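PDB 3EFY: Cif (Cell cycle inhibiting factor) from Escherichia coli, which deamidates a glutamine side chain of host NEDD8, thereby shutting down cullin-RING ubiquitin ligases and blocking the host cell cycle. Local coordinates for residues Glu32-Leu37 and Gln162-Asp167. Residues are numbered along the deposited sequence; the frame is centred on the assembly and turned at random.
Sequences ENEQTL and QLFEYD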
loop_
_atom_site.group_PDB
_atom_site.type_symbol
_atom_site.label_atom_id
_atom_site.label_comp_id
_atom_site.label_asym_id
_atom_site.label_seq_id
_atom_site.Cartn_x
_atom_site.Cartn_y
_atom_site.Cartn_z
ATOM N N GLU A 32 -0.949 10.582 -9.894
ATOM C CA GLU A 32 -1.531 11.649 -10.673
ATOM C C GLU A 32 -1.251 13.045 -10.168
ATOM O O GLU A 32 -1.271 14.009 -10.966
ATOM C CB GLU A 32 -3.033 11.437 -10.828
ATOM C CG GLU A 32 -3.371 10.243 -11.692
ATOM C CD GLU A 32 -3.006 10.392 -13.172
ATOM O OE1 GLU A 32 -2.731 11.521 -13.656
ATOM O OE2 GLU A 32 -3.037 9.340 -13.876
ATOM N N ASN A 33 -0.987 13.182 -8.878
ATOM C CA ASN A 33 -0.785 14.491 -8.267
ATOM C C ASN A 33 0.657 14.888 -7.983
ATOM O O ASN A 33 0.927 16.008 -7.522
ATOM C CB ASN A 33 -1.594 14.553 -6.987
ATOM C CG ASN A 33 -3.052 14.378 -7.220
ATOM O OD1 ASN A 33 -3.587 14.760 -8.249
ATOM N ND2 ASN A 33 -3.722 13.793 -6.227
ATOM N N GLU A 34 1.620 14.006 -8.238
ATOM C CA GLU A 34 2.989 14.320 -7.913
ATOM C C GLU A 34 3.646 15.214 -8.934
ATOM O O GLU A 34 3.256 15.283 -10.137
ATOM C CB GLU A 34 3.833 13.023 -7.719
ATOM C CG GLU A 34 3.233 12.044 -6.691
ATOM C CD GLU A 34 3.101 12.558 -5.256
ATOM O OE1 GLU A 34 3.661 13.632 -4.881
ATOM O OE2 GLU A 34 2.351 11.921 -4.450
ATOM N N GLN A 35 4.680 15.903 -8.476
ATOM C CA GLN A 35 5.487 16.709 -9.341
ATOM C C GLN A 35 6.267 15.841 -10.315
ATOM O O GLN A 35 6.695 14.736 -9.983
ATOM C CB GLN A 35 6.458 17.569 -8.565
ATOM C CG GLN A 35 5.780 18.563 -7.598
ATOM C CD GLN A 35 4.849 19.495 -8.319
ATOM O OE1 GLN A 35 3.623 19.461 -8.099
ATOM N NE2 GLN A 35 5.392 20.278 -9.239
ATOM N N THR A 36 6.433 16.350 -11.510
ATOM C CA THR A 36 7.197 15.637 -12.569
ATOM C C THR A 36 8.411 16.392 -13.073
ATOM O O THR A 36 8.461 17.611 -13.054
ATOM C CB THR A 36 6.288 15.216 -13.729
ATOM O OG1 THR A 36 5.772 16.366 -14.390
ATOM C CG2 THR A 36 5.125 14.313 -13.253
ATOM N N LEU A 37 9.423 15.654 -13.493
ATOM C CA LEU A 37 10.634 16.192 -14.056
ATOM C C LEU A 37 10.760 15.774 -15.532
ATOM O O LEU A 37 10.412 14.634 -15.915
ATOM C CB LEU A 37 11.886 15.621 -13.350
ATOM C CG LEU A 37 12.133 15.989 -11.877
ATOM C CD1 LEU A 37 11.181 15.363 -10.943
ATOM C CD2 LEU A 37 13.574 15.576 -11.546
ATOM N N GLN A 162 9.448 11.020 -11.932
ATOM C CA GLN A 162 9.178 11.511 -10.561
ATOM C C GLN A 162 10.325 11.034 -9.684
ATOM O O GLN A 162 10.736 9.858 -9.770
ATOM C CB GLN A 162 7.865 10.993 -10.007
ATOM C CG GLN A 162 6.667 11.408 -10.877
ATOM C CD GLN A 162 5.352 10.871 -10.375
ATOM O OE1 GLN A 162 5.296 10.141 -9.369
ATOM N NE2 GLN A 162 4.258 11.257 -11.048
ATOM N N LEU A 163 10.882 11.958 -8.883
ATOM C CA LEU A 163 12.072 11.649 -8.087
ATOM C C LEU A 163 11.808 11.996 -6.617
ATOM O O LEU A 163 11.443 13.158 -6.313
ATOM C CB LEU A 163 13.239 12.448 -8.584
ATOM C CG LEU A 163 14.581 12.317 -7.906
ATOM C CD1 LEU A 163 15.093 10.852 -7.948
ATOM C CD2 LEU A 163 15.577 13.287 -8.585
ATOM N N PHE A 164 12.002 11.050 -5.737
ATOM C CA PHE A 164 11.781 11.238 -4.315
ATOM C C PHE A 164 12.931 10.685 -3.476
ATOM O O PHE A 164 13.455 9.599 -3.760
ATOM C CB PHE A 164 10.522 10.512 -3.840
ATOM C CG PHE A 164 9.218 11.063 -4.346
ATOM C CD1 PHE A 164 8.751 10.728 -5.599
ATOM C CD2 PHE A 164 8.406 11.829 -3.523
ATOM C CE1 PHE A 164 7.498 11.169 -6.042
ATOM C CE2 PHE A 164 7.143 12.266 -3.977
ATOM C CZ PHE A 164 6.717 11.918 -5.256
ATOM N N GLU A 165 13.290 11.367 -2.371
ATOM C CA GLU A 165 14.121 10.740 -1.367
ATOM C C GLU A 165 13.344 9.689 -0.592
ATOM O O GLU A 165 12.145 9.869 -0.349
ATOM C CB GLU A 165 14.656 11.834 -0.413
ATOM C CG GLU A 165 15.635 11.282 0.607
ATOM C CD GLU A 165 16.171 12.309 1.615
ATOM O OE1 GLU A 165 15.946 13.548 1.408
ATOM O OE2 GLU A 165 16.821 11.816 2.599
ATOM N N TYR A 166 13.981 8.580 -0.217
ATOM C CA TYR A 166 13.353 7.633 0.668
ATOM C C TYR A 166 14.262 7.257 1.828
ATOM O O TYR A 166 15.479 7.449 1.729
ATOM C CB TYR A 166 12.924 6.376 -0.089
ATOM C CG TYR A 166 14.011 5.399 -0.504
ATOM C CD1 TYR A 166 14.432 4.362 0.354
ATOM C CD2 TYR A 166 14.609 5.484 -1.748
ATOM C CE1 TYR A 166 15.367 3.471 -0.029
ATOM C CE2 TYR A 166 15.559 4.583 -2.145
ATOM C CZ TYR A 166 15.947 3.555 -1.289
ATOM O OH TYR A 166 16.895 2.603 -1.652
ATOM N N ASP A 167 13.633 6.725 2.867
ATOM C CA ASP A 167 14.307 6.209 4.072
ATOM C C ASP A 167 14.217 4.708 4.065
ATOM O O ASP A 167 13.126 4.156 3.925
ATOM C CB ASP A 167 13.596 6.739 5.289
ATOM C CG ASP A 167 13.699 8.214 5.410
ATOM O OD1 ASP A 167 14.808 8.750 5.196
ATOM O OD2 ASP A 167 12.674 8.841 5.753
HETATM O O HOH W 1 9.052 14.323 -8.557
#
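A water-bridged packing contact sets the loop residues E34-L37 against Q162, L163 and F164 of the outer strand 159-166, at the surface of this C-terminal fragment of Cif and away from its active site. No direct hydrogen bond joins the two segments; one water does the linking. It donates to O of Q35 at 2.8 Å and accepts from N of L163 at 3.0 Å, tying the loop to the strand edge that the neighbouring strand 54-61 does not cover. Next to this bridge, CG of Q162 packs 3.4 Å from the carbonyl O of Q35. The Q162 chain runs straight on beyond CG (chi2 178°), which carries its amide to E34, whose CB lies over one face, 3.6 Å from OE1 of Q162; the two side chains cross at about a right angle. Y29 OH bonds to OE1 and NE2 bonds to O of F31, which fixes the flip of the amide and leaves its face to E34. Off the NE2 end of the amide, close to its plane, CG2 of T36 comes to 3.9 Å. E34 bends at chi2 (-62°) and turns its carboxylate to the rim of the F164 ring, OE1 sitting 3.5 Å from CZ near the ring plane, with the two planes 77° apart. The other oxygen, OE2, takes the backbone N-H of C30, which steadies the carboxylate at the ring edge. At the far end, CD2 of L37 meets CD2 of L163 at 4.2 Å. R45 of helix 39-47 packs on both leucines, F164 touches M18 and L22 of helix 10-22, and the loop, which leads from helix 10-22 to helix 39-47, lines the sheet edge formed by strand 159-166.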